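Local coordinates for hypothetical glycoside hydrolase (Parabacteroides distasonis, PDB 3TAW), which is of unknown function but is probably a carbohydrate-active protein of a glycoside-hydrolase-like family, with a five-bladed beta-propeller fold, at residues A[48-53]-A[66-71]; A[165-170]-A[219-224]; A[283-288]-A[298-303]; A[128-133]-A[147-152]. All coordinates share one frame; numbering follows the deposited sequence.

Contacts 1, 3 and 4 each join neighbouring antiparallel strands of a hairpin, in three different sheets; contact 2 instead lays a short helical turn against the edge strand of a sheet. Contacts 1 and 3 are buried. Contact 1 holds an arginine, a phenylalanine and two acids with outside charge partners, while contact 3 relies on backbone bonds and small or aliphatic side chains. Contact 4 runs from aliphatic packing to a solvent-facing lysine, and contact 2, farthest from the chain's centre, uses a tyrosine and two waters. Contacts 2 and 3 reach the same sheet, and Trp219 of contact 2 packs against Val147 of contact 4, where two sheets, probably propeller blades, touch.

Contact 1 (A[48-53]-A[66-71]); sequences SDTFNP and YRAEDN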
loop_
_atom_site.group_PDB
_atom_site.type_symbol
_atom_site.label_atom_id
_atom_site.label_comp_id
_atom_site.label_asym_id
_atom_site.label_seq_id
_atom_site.Cartn_x
_atom_site.Cartn_y
_atom_site.Cartn_z
ATOM N N SER A 48 5.006 17.672 8.016
ATOM C CA SER A 48 5.710 17.800 6.732
ATOM C C SER A 48 4.942 17.264 5.532
ATOM O O SER A 48 4.764 17.961 4.530
ATOM C CB SER A 48 7.071 17.118 6.812
ATOM O OG SER A 48 7.853 17.434 5.655
ATOM N N ASP A 49 4.505 16.017 5.622
ATOM C CA ASP A 49 3.877 15.329 4.477
ATOM C C ASP A 49 2.921 14.256 4.994
ATOM O O ASP A 49 3.206 13.621 5.990
ATOM C CB ASP A 49 4.944 14.696 3.594
ATOM C CG ASP A 49 5.863 15.734 2.931
ATOM O OD1 ASP A 49 5.437 16.353 1.938
ATOM O OD2 ASP A 49 7.017 15.921 3.408
ATOM N N THR A 50 1.801 14.066 4.308
ATOM C CA THR A 50 0.783 13.078 4.675
ATOM C C THR A 50 0.395 12.372 3.384
ATOM O O THR A 50 -0.220 12.983 2.505
ATOM C CB THR A 50 -0.466 13.737 5.305
ATOM O OG1 THR A 50 -0.938 14.803 4.465
ATOM C CG2 THR A 50 -0.136 14.265 6.707
ATOM N N PHE A 51 0.756 11.089 3.261
ATOM C CA PHE A 51 0.671 10.432 1.956
ATOM C C PHE A 51 0.465 8.923 2.111
ATOM O O PHE A 51 -0.107 8.518 3.121
ATOM C CB PHE A 51 1.904 10.841 1.086
ATOM C CG PHE A 51 3.273 10.515 1.686
ATOM C CD1 PHE A 51 3.779 11.217 2.802
ATOM C CD2 PHE A 51 4.111 9.604 1.063
ATOM C CE1 PHE A 51 5.025 10.936 3.312
ATOM C CE2 PHE A 51 5.393 9.331 1.562
ATOM C CZ PHE A 51 5.857 9.994 2.681
ATOM N N ASN A 52 0.800 8.153 1.066
ATOM C CA ASN A 52 0.800 6.665 1.028
ATOM C C ASN A 52 -0.097 6.009 2.063
ATOM O O ASN A 52 0.377 5.525 3.093
ATOM C CB ASN A 52 2.230 6.143 1.101
ATOM C CG ASN A 52 3.037 6.527 -0.118
ATOM O OD1 ASN A 52 2.515 7.235 -0.985
ATOM N ND2 ASN A 52 4.303 6.081 -0.198
ATOM N N PRO A 53 -1.395 5.990 1.784
ATOM C CA PRO A 53 -2.377 5.621 2.807
ATOM C C PRO A 53 -2.924 4.200 2.674
ATOM O O PRO A 53 -3.096 3.698 1.560
ATOM C CB PRO A 53 -3.503 6.606 2.524
ATOM C CG PRO A 53 -3.508 6.692 1.007
ATOM C CD PRO A 53 -2.037 6.675 0.638
ATOM N N TYR A 66 -3.215 7.180 7.125
ATOM C CA TYR A 66 -2.248 7.822 6.233
ATOM C C TYR A 66 -0.844 7.803 6.810
ATOM O O TYR A 66 -0.638 7.854 8.032
ATOM C CB TYR A 66 -2.693 9.234 5.886
ATOM C CG TYR A 66 -2.996 10.137 7.068
ATOM C CD1 TYR A 66 -4.263 10.164 7.647
ATOM C CD2 TYR A 66 -2.030 10.987 7.586
ATOM C CE1 TYR A 66 -4.567 11.022 8.726
ATOM C CE2 TYR A 66 -2.305 11.830 8.639
ATOM C CZ TYR A 66 -3.593 11.838 9.227
ATOM O OH TYR A 66 -3.891 12.687 10.257
ATOM N N ARG A 67 0.138 7.716 5.919
ATOM C CA ARG A 67 1.522 7.829 6.313
ATOM C C ARG A 67 1.809 9.285 6.579
ATOM O O ARG A 67 1.650 10.103 5.695
ATOM C CB ARG A 67 2.452 7.311 5.221
ATOM C CG ARG A 67 3.927 7.401 5.611
ATOM C CD ARG A 67 4.830 6.931 4.476
ATOM N NE ARG A 67 6.222 7.285 4.692
ATOM C CZ ARG A 67 7.224 6.992 3.858
ATOM N NH1 ARG A 67 7.009 6.300 2.741
ATOM N NH2 ARG A 67 8.455 7.392 4.147
ATOM N N ALA A 68 2.208 9.612 7.807
ATOM C CA ALA A 68 2.498 10.989 8.178
ATOM C C ALA A 68 3.973 11.101 8.528
ATOM O O ALA A 68 4.512 10.261 9.232
ATOM C CB ALA A 68 1.660 11.418 9.384
ATOM N N GLU A 69 4.613 12.148 8.027
ATOM C CA GLU A 69 6.004 12.397 8.336
ATOM C C GLU A 69 6.179 13.709 9.072
ATOM O O GLU A 69 5.556 14.719 8.729
ATOM C CB GLU A 69 6.840 12.409 7.062
ATOM C CG GLU A 69 7.163 11.025 6.517
ATOM C CD GLU A 69 8.094 11.063 5.308
ATOM O OE1 GLU A 69 8.059 12.077 4.568
ATOM O OE2 GLU A 69 8.871 10.086 5.116
ATOM N N ASP A 70 7.014 13.671 10.101
ATOM C CA ASP A 70 7.443 14.891 10.770
ATOM C C ASP A 70 8.561 15.599 9.988
ATOM O O ASP A 70 8.974 15.142 8.911
ATOM C CB ASP A 70 7.805 14.603 12.224
ATOM C CG ASP A 70 8.975 13.645 12.392
ATOM O OD1 ASP A 70 9.870 13.573 11.516
ATOM O OD2 ASP A 70 9.028 13.011 13.455
ATOM N N ASN A 71 8.998 16.749 10.496
ATOM C CA ASN A 71 10.056 17.535 9.843
ATOM C C ASN A 71 11.403 17.362 10.558
ATOM O O ASN A 71 12.219 18.292 10.600
ATOM C CB ASN A 71 9.633 19.016 9.794
ATOM C CG ASN A 71 10.082 19.724 8.519
ATOM O OD1 ASN A 71 10.054 19.159 7.434
ATOM N ND2 ASN A 71 10.486 20.987 8.654
#
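Arg67 runs alongside Phe51 on one face of an antiparallel strand pair and can be followed atom by atom. Its CB lies 3.5 Å from both Phe51 O and Asn52 O. The chain then stays fully extended, with chi1 at -179°, which carries CD over the face of the Phe51 ring, 4.0 Å from its centroid in a CH-pi contact. Beyond it Arg67 NE lies 3.4 Å from Phe51 CZ, and the guanidinium plane is turned 33° from the ring. At the tip, a salt bridge of weak hydrogen-bond geometry joins Arg67 NH2 to Glu69 OE2 at 2.9 Å. NH1 pairs with Asp120, and NE bonds to Ser81.

Glu69 comes to the edge of the same ring, its OE1 3.5 Å from Phe51 CE1. Glu69 OE1 also lies 4.1 Å from Asp49 OD2; both carboxylates have salt bridges to Arg79, which probably offsets their mutual repulsion. Behind the side chains, Phe51 and Arg67 exchange two backbone bonds, Phe51 N to Arg67 O being 2.8 Å. Ser48 and Asp49 both face Glu69, a classic beta bulge. On the other face Thr50 CG2 lies beside the Tyr66 ring.

Strands 49-58 and 61-69 form a beta hairpin; 61-69 pairs on its other side with strand 81-88 of the same antiparallel sheet, and Val345 of strand 344-350 packs against Pro53 and Tyr66.

Contact 2 (A[165-170]-A[219-224]); sequences KAYNGK and WDPLLD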
loop_
_atom_site.group_PDB
_atom_site.type_symbol
_atom_site.label_atom_id
_atom_site.label_comp_id
_atom_site.label_asym_id
_atom_site.label_seq_id
_atom_site.Cartn_x
_atom_site.Cartn_y
_atom_site.Cartn_z
ATOM N N LYS A 165 10.913 -15.712 10.008
ATOM C CA LYS A 165 11.130 -17.142 10.265
ATOM C C LYS A 165 11.459 -17.981 9.022
ATOM O O LYS A 165 12.206 -18.960 9.127
ATOM C CB LYS A 165 9.912 -17.760 10.972
ATOM C CG LYS A 165 9.605 -17.150 12.336
ATOM C CD LYS A 165 8.690 -18.077 13.160
ATOM C CE LYS A 165 8.285 -17.463 14.483
ATOM N NZ LYS A 165 7.371 -16.291 14.298
ATOM N N ALA A 166 10.872 -17.619 7.881
ATOM C CA ALA A 166 10.890 -18.452 6.659
ATOM C C ALA A 166 12.289 -18.898 6.278
ATOM O O ALA A 166 13.222 -18.100 6.264
ATOM C CB ALA A 166 10.256 -17.705 5.480
ATOM N N TYR A 167 12.407 -20.186 5.954
ATOM C CA TYR A 167 13.652 -20.778 5.447
ATOM C C TYR A 167 14.831 -20.428 6.347
ATOM O O TYR A 167 15.850 -19.904 5.885
ATOM C CB TYR A 167 13.924 -20.324 4.013
ATOM C CG TYR A 167 12.720 -20.417 3.104
ATOM C CD1 TYR A 167 12.153 -21.652 2.757
ATOM C CD2 TYR A 167 12.141 -19.270 2.590
ATOM C CE1 TYR A 167 11.030 -21.711 1.910
ATOM C CE2 TYR A 167 11.059 -19.327 1.753
ATOM C CZ TYR A 167 10.498 -20.527 1.423
ATOM O OH TYR A 167 9.406 -20.504 0.585
ATOM N N ASN A 168 14.644 -20.669 7.641
ATOM C CA ASN A 168 15.676 -20.418 8.636
ATOM C C ASN A 168 16.151 -18.956 8.642
ATOM O O ASN A 168 17.334 -18.676 8.875
ATOM C CB ASN A 168 16.851 -21.392 8.424
ATOM C CG ASN A 168 16.431 -22.856 8.562
ATOM O OD1 ASN A 168 16.633 -23.665 7.656
ATOM N ND2 ASN A 168 15.834 -23.199 9.699
ATOM N N GLY A 169 15.222 -18.029 8.407
ATOM C CA GLY A 169 15.541 -16.605 8.449
ATOM C C GLY A 169 16.287 -16.065 7.245
ATOM O O GLY A 169 16.878 -14.995 7.312
ATOM N N LYS A 170 16.241 -16.794 6.134
ATOM C CA LYS A 170 17.006 -16.426 4.944
ATOM C C LYS A 170 16.828 -14.964 4.521
ATOM O O LYS A 170 17.798 -14.306 4.156
ATOM C CB LYS A 170 16.646 -17.342 3.770
ATOM C CG LYS A 170 17.473 -17.079 2.512
ATOM C CD LYS A 170 17.353 -18.224 1.501
ATOM C CE LYS A 170 18.245 -17.993 0.261
ATOM N NZ LYS A 170 18.266 -19.221 -0.608
ATOM N N TRP A 219 5.120 -15.461 6.960
ATOM C CA TRP A 219 4.952 -15.596 5.521
ATOM C C TRP A 219 6.170 -16.252 4.904
ATOM O O TRP A 219 7.288 -15.971 5.320
ATOM C CB TRP A 219 4.718 -14.218 4.892
ATOM C CG TRP A 219 3.408 -13.642 5.305
ATOM C CD1 TRP A 219 3.134 -12.955 6.453
ATOM C CD2 TRP A 219 2.167 -13.713 4.578
ATOM N NE1 TRP A 219 1.798 -12.612 6.498
ATOM C CE2 TRP A 219 1.188 -13.056 5.359
ATOM C CE3 TRP A 219 1.795 -14.253 3.343
ATOM C CZ2 TRP A 219 -0.141 -12.935 4.946
ATOM C CZ3 TRP A 219 0.461 -14.140 2.945
ATOM C CH2 TRP A 219 -0.475 -13.491 3.744
ATOM N N ASP A 220 5.928 -17.111 3.907
ATOM C CA ASP A 220 6.976 -17.802 3.155
ATOM C C ASP A 220 7.015 -17.267 1.726
ATOM O O ASP A 220 6.098 -17.517 0.926
ATOM C CB ASP A 220 6.704 -19.304 3.108
ATOM C CG ASP A 220 6.720 -19.951 4.484
ATOM O OD1 ASP A 220 7.614 -19.630 5.307
ATOM O OD2 ASP A 220 5.856 -20.830 4.707
ATOM N N PRO A 221 8.077 -16.534 1.385
ATOM C CA PRO A 221 8.235 -16.039 0.012
ATOM C C PRO A 221 8.345 -17.180 -0.976
ATOM O O PRO A 221 8.976 -18.202 -0.671
ATOM C CB PRO A 221 9.540 -15.256 0.075
ATOM C CG PRO A 221 9.610 -14.809 1.476
ATOM C CD PRO A 221 9.131 -16.009 2.262
ATOM N N LEU A 222 7.717 -17.023 -2.132
ATOM C CA LEU A 222 7.828 -18.019 -3.181
ATOM C C LEU A 222 9.231 -17.958 -3.776
ATOM O O LEU A 222 9.758 -16.873 -4.034
ATOM C CB LEU A 222 6.791 -17.759 -4.255
ATOM C CG LEU A 222 5.421 -18.403 -4.054
ATOM C CD1 LEU A 222 4.906 -18.307 -2.660
ATOM C CD2 LEU A 222 4.428 -17.911 -5.089
ATOM N N LEU A 223 9.818 -19.127 -4.012
ATOM C CA LEU A 223 11.198 -19.224 -4.489
ATOM C C LEU A 223 11.294 -19.942 -5.824
ATOM O O LEU A 223 10.405 -20.704 -6.203
ATOM C CB LEU A 223 12.071 -19.976 -3.469
ATOM C CG LEU A 223 12.085 -19.476 -2.026
ATOM C CD1 LEU A 223 12.995 -20.383 -1.148
ATOM C CD2 LEU A 223 12.536 -18.002 -1.966
ATOM N N ASP A 224 12.387 -19.673 -6.527
ATOM C CA ASP A 224 12.716 -20.399 -7.751
ATOM C C ASP A 224 13.556 -21.628 -7.387
ATOM O O ASP A 224 13.749 -21.936 -6.209
ATOM C CB ASP A 224 13.423 -19.476 -8.769
ATOM C CG ASP A 224 14.825 -19.040 -8.342
ATOM O OD1 ASP A 224 15.447 -19.652 -7.446
ATOM O OD2 ASP A 224 15.324 -18.050 -8.929
HETATM O O HOH W 1 8.295 -16.122 7.956
HETATM O O HOH W 2 9.812 -21.728 5.849
#
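Tyr167 reaches across to Pro221 and Leu223 with its CG anti to its own carbonyl carbon (chi1 -47°), a setting that brings the ring alongside the chain at 221-223. Its OH gives a hydrogen bond to Pro221 O at 2.7 Å, the donor tilted 23° from the carbonyl plane, and that oxygen lies at the ring edge. Leu223 comes from the opposite direction: chi2 is extended (179°), and CD1 sits over one ring face, 3.7 Å from the centroid, in a CH-pi contact. Water 2 lies above the other face toward the rim.

Ala166 CB is wedged among backbone and side chain alike, 3.3 Å from Asp220 OD1, 3.4 Å from Trp219 O and 3.8 Å from Pro221 CD. Two waters fill out the polar part. Water 1 links Ala166 N to Trp219 O, and water 2 links Tyr167 N (3.0 Å) to Asp220 OD1 (3.1 Å).

Tyr167, Asn168 and Gly169 all have positive phi, so the weakly bonded turn at 166-169 is left-handed, closed by Gly169 N to Lys165 O at 3.2 Å. It packs on the short strand 220-221, which pairs with strand 209-213, an arrangement consistent with the outermost strand of a propeller blade.

Contact 3 (A[283-288]-A[298-303]); sequences AGQALF and GRLDKP
Peptide planes are the flat groups that meet where Leu287 faces Gly298. Leu287 N approaches Gly298 O at 2.9 Å from well above the carbonyl plane, 49° out of it. The Gln285 carbonyl is met differently: Leu300 N bonds to Gln285 O at 3.0 Å almost end-on, and Arg299 CA adds a CA-H...O contact to the same oxygen. The return bond from Gly298 N to Leu287 O, 3.2 Å, is weak. At the far end, the ring of Pro303 brings CB to 3.2 Å from Ala283 O, a close approach by its carbon rim.

The Leu287-Gly298 bonds belong to the antiparallel hairpin of strands 281-288 and 296-299, and the Leu300 bond continues it into the following loop. Strand 281-288 also pairs with 257-265, and the outer place of 296-299 beside it is consistent with the last strand of a propeller blade. Ala286 and Arg299 form the non-hydrogen-bonded pair, with CA atoms 4.2 Å apart, and Leu287 with Gly298 the hydrogen-bonded one. Leu287 CB lies 3.8 Å from Gly298 CA, so backbone rather than a second side chain fills that position.

Beyond the Leu300 N to Gln285 O bond, water 3 bridges the two chains, accepting from Gln285 N and donating to Leu300 O at 2.8 Å. Leu300 runs alongside Gln285, its chi1 of -62° bringing Leu300 CD1 to 3.8 Å from Gln285 CB. Farther out, the amide of Gln285 gives a bond to Leu14 O, while the extended Arg299 reaches a salt bridge with Asp241.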
loop_
_atom_site.group_PDB
_atom_site.type_symbol
_atom_site.label_atom_id
_atom_site.label_comp_id
_atom_site.label_asym_id
_atom_site.label_seq_id
_atom_site.Cartn_x
_atom_site.Cartn_y
_atom_site.Cartn_z
ATOM N N ALA A 283 -0.094 4.391 -12.051
ATOM C CA ALA A 283 -0.623 3.148 -11.540
ATOM C C ALA A 283 -1.105 2.212 -12.645
ATOM O O ALA A 283 -1.790 2.635 -13.553
ATOM C CB ALA A 283 -1.772 3.451 -10.526
ATOM N N GLY A 284 -0.763 0.932 -12.509
ATOM C CA GLY A 284 -1.173 -0.117 -13.446
ATOM C C GLY A 284 -1.971 -1.218 -12.765
ATOM O O GLY A 284 -2.265 -1.157 -11.573
ATOM N N GLN A 285 -2.352 -2.225 -13.544
ATOM C CA GLN A 285 -3.046 -3.394 -13.005
ATOM C C GLN A 285 -2.590 -4.656 -13.681
ATOM O O GLN A 285 -2.308 -4.666 -14.871
ATOM C CB GLN A 285 -4.581 -3.264 -13.120
ATOM C CG GLN A 285 -5.111 -2.029 -12.378
ATOM C CD GLN A 285 -6.602 -1.943 -12.330
ATOM O OE1 GLN A 285 -7.312 -2.955 -12.460
ATOM N NE2 GLN A 285 -7.104 -0.730 -12.083
ATOM N N ALA A 286 -2.487 -5.716 -12.894
ATOM C CA ALA A 286 -2.209 -7.051 -13.398
ATOM C C ALA A 286 -3.339 -7.987 -13.000
ATOM O O ALA A 286 -4.073 -7.714 -12.052
ATOM C CB ALA A 286 -0.886 -7.568 -12.861
ATOM N N LEU A 287 -3.429 -9.106 -13.705
ATOM C CA LEU A 287 -4.444 -10.124 -13.491
ATOM C C LEU A 287 -3.753 -11.469 -13.403
ATOM O O LEU A 287 -2.962 -11.825 -14.285
ATOM C CB LEU A 287 -5.430 -10.138 -14.653
ATOM C CG LEU A 287 -6.672 -11.008 -14.507
ATOM C CD1 LEU A 287 -7.561 -10.372 -13.405
ATOM C CD2 LEU A 287 -7.411 -11.150 -15.852
ATOM N N PHE A 288 -4.039 -12.221 -12.340
ATOM C CA PHE A 288 -3.498 -13.561 -12.180
ATOM C C PHE A 288 -4.604 -14.601 -12.166
ATOM O O PHE A 288 -5.761 -14.317 -11.836
ATOM C CB PHE A 288 -2.705 -13.676 -10.870
ATOM C CG PHE A 288 -1.457 -12.838 -10.844
ATOM C CD1 PHE A 288 -0.276 -13.343 -11.311
ATOM C CD2 PHE A 288 -1.485 -11.521 -10.378
ATOM C CE1 PHE A 288 0.877 -12.565 -11.307
ATOM C CE2 PHE A 288 -0.322 -10.745 -10.373
ATOM C CZ PHE A 288 0.843 -11.279 -10.845
ATOM N N GLY A 298 -3.053 -11.147 -17.399
ATOM C CA GLY A 298 -3.405 -9.811 -17.890
ATOM C C GLY A 298 -2.500 -8.762 -17.280
ATOM O O GLY A 298 -1.994 -8.945 -16.186
ATOM N N ARG A 299 -2.294 -7.677 -18.024
ATOM C CA ARG A 299 -1.491 -6.533 -17.552
ATOM C C ARG A 299 -1.784 -5.327 -18.431
ATOM O O ARG A 299 -1.716 -5.435 -19.663
ATOM C CB ARG A 299 -0.014 -6.892 -17.637
ATOM C CG ARG A 299 0.959 -5.918 -17.019
ATOM C CD ARG A 299 2.354 -6.522 -17.072
ATOM N NE ARG A 299 3.388 -5.678 -16.493
ATOM C CZ ARG A 299 4.671 -6.013 -16.373
ATOM N NH1 ARG A 299 5.099 -7.199 -16.807
ATOM N NH2 ARG A 299 5.539 -5.177 -15.809
ATOM N N LEU A 300 -2.107 -4.181 -17.826
ATOM C CA LEU A 300 -2.461 -3.000 -18.617
ATOM C C LEU A 300 -1.223 -2.463 -19.310
ATOM O O LEU A 300 -0.174 -2.356 -18.680
ATOM C CB LEU A 300 -3.068 -1.896 -17.750
ATOM C CG LEU A 300 -4.370 -2.256 -17.041
ATOM C CD1 LEU A 300 -4.852 -1.033 -16.226
ATOM C CD2 LEU A 300 -5.417 -2.713 -18.030
ATOM N N ASP A 301 -1.365 -2.130 -20.591
ATOM C CA ASP A 301 -0.285 -1.516 -21.380
ATOM C C ASP A 301 0.005 -0.078 -20.956
ATOM O O ASP A 301 1.119 0.413 -21.130
ATOM C CB ASP A 301 -0.688 -1.416 -22.857
ATOM C CG ASP A 301 -0.727 -2.735 -23.581
ATOM O OD1 ASP A 301 -0.030 -3.698 -23.217
ATOM O OD2 ASP A 301 -1.443 -2.759 -24.609
ATOM N N LYS A 302 -1.032 0.615 -20.483
ATOM C CA LYS A 302 -0.935 2.018 -20.083
ATOM C C LYS A 302 -1.552 2.174 -18.694
ATOM O O LYS A 302 -2.444 1.405 -18.317
ATOM C CB LYS A 302 -1.697 2.903 -21.058
ATOM C CG LYS A 302 -1.130 2.900 -22.476
ATOM C CD LYS A 302 -1.905 3.817 -23.383
ATOM C CE LYS A 302 -1.579 3.511 -24.826
ATOM N NZ LYS A 302 -2.164 4.516 -25.759
ATOM N N PRO A 303 -1.085 3.169 -17.934
ATOM C CA PRO A 303 -1.588 3.332 -16.568
ATOM C C PRO A 303 -3.059 3.748 -16.541
ATOM O O PRO A 303 -3.531 4.402 -17.474
ATOM C CB PRO A 303 -0.701 4.439 -15.994
ATOM C CG PRO A 303 -0.172 5.180 -17.167
ATOM C CD PRO A 303 -0.099 4.200 -18.292
HETATM O O HOH W 3 -0.334 -2.323 -15.850
#

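Contact 4 (A[128-133]-A[147-152]); sequences DGTYVL and VATSKD
Backbone bonds tie Tyr131 to Ser150 and Leu133 to Ala148, two bonds in each pair, in an antiparallel ladder with strand directions 158° apart. Tyr131 N to Ser150 O and Leu133 N to Ala148 O are both 2.8 Å. Between them Val132 and Thr149 form the non-hydrogen-bonded pair, where Thr149 CA makes a CA-H...O contact with Tyr131 O at 3.1 Å.

Apolar contacts lie on both faces. Val132 CG1 meets Val147 CG1 diagonally at 4.1 Å, and toward the strand end Thr130 CG2 rests 3.8 Å from Thr149 CB. On the other face Leu133 CD2 approaches Ala148 CB more loosely. The edge of the Tyr131 ring is turned to the backbone of Lys151, its CE2 3.6 Å from Lys151 O, while its OH bonds to Ile57 O.

Polar side chains gather at the open end of the hairpin, round the 128-130 loop. Lys151 bends at chi2 (-68°), folding its tip back over that loop, where NZ gives a hydrogen bond to Thr130 OG1 at 3.0 Å. The Asp128 carboxylate bonds to Thr126. Water 4 donates to both Gly129 O and Lys151 O, each at 2.7 Å, bridging the chains where direct pairing stops.

Direct backbone pairing and aliphatic groups thus hold the buried end of this hairpin, and a lysine and a water take over at its exposed end, where Asp128 OD1, 4.1 Å from Lys151 NZ, probably adds a solvent-screened attraction short of a salt bridge.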
loop_
_atom_site.group_PDB
_atom_site.type_symbol
_atom_site.label_atom_id
_atom_site.label_comp_id
_atom_site.label_asym_id
_atom_site.label_seq_id
_atom_site.Cartn_x
_atom_site.Cartn_y
_atom_site.Cartn_z
ATOM N N ASP A 128 -13.560 -12.936 10.276
ATOM C CA ASP A 128 -13.910 -12.816 11.698
ATOM C C ASP A 128 -13.566 -11.455 12.299
ATOM O O ASP A 128 -13.628 -11.270 13.529
ATOM C CB ASP A 128 -13.331 -13.978 12.521
ATOM C CG ASP A 128 -11.853 -13.846 12.818
ATOM O OD1 ASP A 128 -11.135 -13.072 12.152
ATOM O OD2 ASP A 128 -11.381 -14.547 13.747
ATOM N N GLY A 129 -13.226 -10.497 11.442
ATOM C CA GLY A 129 -13.117 -9.096 11.845
ATOM C C GLY A 129 -11.756 -8.650 12.360
ATOM O O GLY A 129 -11.655 -7.606 13.039
ATOM N N THR A 130 -10.709 -9.407 12.041
ATOM C CA THR A 130 -9.351 -9.009 12.382
ATOM C C THR A 130 -8.699 -8.198 11.251
ATOM O O THR A 130 -8.667 -8.648 10.101
ATOM C CB THR A 130 -8.465 -10.211 12.704
ATOM O OG1 THR A 130 -9.061 -10.964 13.771
ATOM C CG2 THR A 130 -7.047 -9.737 13.094
ATOM N N TYR A 131 -8.264 -6.983 11.585
ATOM C CA TYR A 131 -7.556 -6.129 10.647
ATOM C C TYR A 131 -6.090 -6.522 10.642
ATOM O O TYR A 131 -5.434 -6.601 11.706
ATOM C CB TYR A 131 -7.752 -4.643 10.957
ATOM C CG TYR A 131 -9.193 -4.228 10.823
ATOM C CD1 TYR A 131 -9.709 -3.883 9.582
ATOM C CD2 TYR A 131 -10.068 -4.245 11.919
ATOM C CE1 TYR A 131 -11.029 -3.531 9.417
ATOM C CE2 TYR A 131 -11.405 -3.879 11.767
ATOM C CZ TYR A 131 -11.886 -3.513 10.516
ATOM O OH TYR A 131 -13.228 -3.174 10.347
ATOM N N VAL A 132 -5.570 -6.746 9.435
ATOM C CA VAL A 132 -4.201 -7.189 9.243
ATOM C C VAL A 132 -3.458 -6.066 8.498
ATOM O O VAL A 132 -3.797 -5.741 7.371
ATOM C CB VAL A 132 -4.105 -8.500 8.433
ATOM C CG1 VAL A 132 -2.625 -8.925 8.267
ATOM C CG2 VAL A 132 -4.949 -9.612 9.128
ATOM N N LEU A 133 -2.477 -5.486 9.184
ATOM C CA LEU A 133 -1.699 -4.358 8.719
ATOM C C LEU A 133 -0.327 -4.843 8.303
ATOM O O LEU A 133 0.389 -5.464 9.103
ATOM C CB LEU A 133 -1.583 -3.339 9.865
ATOM C CG LEU A 133 -0.672 -2.133 9.682
ATOM C CD1 LEU A 133 -1.103 -1.260 8.493
ATOM C CD2 LEU A 133 -0.628 -1.306 11.002
ATOM N N VAL A 147 4.119 -7.180 10.157
ATOM C CA VAL A 147 2.701 -7.447 10.338
ATOM C C VAL A 147 2.209 -7.014 11.715
ATOM O O VAL A 147 2.877 -7.248 12.730
ATOM C CB VAL A 147 2.408 -8.959 10.191
ATOM C CG1 VAL A 147 0.891 -9.235 10.255
ATOM C CG2 VAL A 147 3.005 -9.516 8.860
ATOM N N ALA A 148 1.032 -6.398 11.755
ATOM C CA ALA A 148 0.359 -6.135 13.010
ATOM C C ALA A 148 -1.117 -6.421 12.833
ATOM O O ALA A 148 -1.646 -6.351 11.703
ATOM C CB ALA A 148 0.634 -4.659 13.494
ATOM N N THR A 149 -1.780 -6.808 13.923
ATOM C CA THR A 149 -3.210 -7.059 13.888
ATOM C C THR A 149 -3.982 -6.321 14.997
ATOM O O THR A 149 -3.419 -5.969 16.045
ATOM C CB THR A 149 -3.563 -8.566 13.929
ATOM O OG1 THR A 149 -3.321 -9.095 15.239
ATOM C CG2 THR A 149 -2.740 -9.370 12.888
ATOM N N SER A 150 -5.266 -6.092 14.741
ATOM C CA SER A 150 -6.162 -5.450 15.710
ATOM C C SER A 150 -7.603 -5.759 15.352
ATOM O O SER A 150 -7.894 -6.163 14.230
ATOM C CB SER A 150 -5.981 -3.926 15.734
ATOM O OG SER A 150 -6.446 -3.338 14.534
ATOM N N LYS A 151 -8.496 -5.556 16.311
ATOM C CA LYS A 151 -9.934 -5.664 16.062
ATOM C C LYS A 151 -10.573 -4.290 15.851
ATOM O O LYS A 151 -11.689 -4.203 15.340
ATOM C CB LYS A 151 -10.614 -6.363 17.229
ATOM C CG LYS A 151 -10.159 -7.769 17.437
ATOM C CD LYS A 151 -10.614 -8.629 16.281
ATOM C CE LYS A 151 -10.587 -10.102 16.598
ATOM N NZ LYS A 151 -11.422 -10.827 15.590
ATOM N N ASP A 152 -9.866 -3.231 16.271
ATOM C CA ASP A 152 -10.436 -1.888 16.317
ATOM C C ASP A 152 -9.548 -0.807 15.705
ATOM O O ASP A 152 -9.833 0.380 15.875
ATOM C CB ASP A 152 -10.750 -1.507 17.758
ATOM C CG ASP A 152 -9.502 -1.307 18.608
ATOM O OD1 ASP A 152 -8.371 -1.581 18.165
ATOM O OD2 ASP A 152 -9.678 -0.882 19.764
HETATM O O HOH W 4 -13.367 -5.915 14.208
#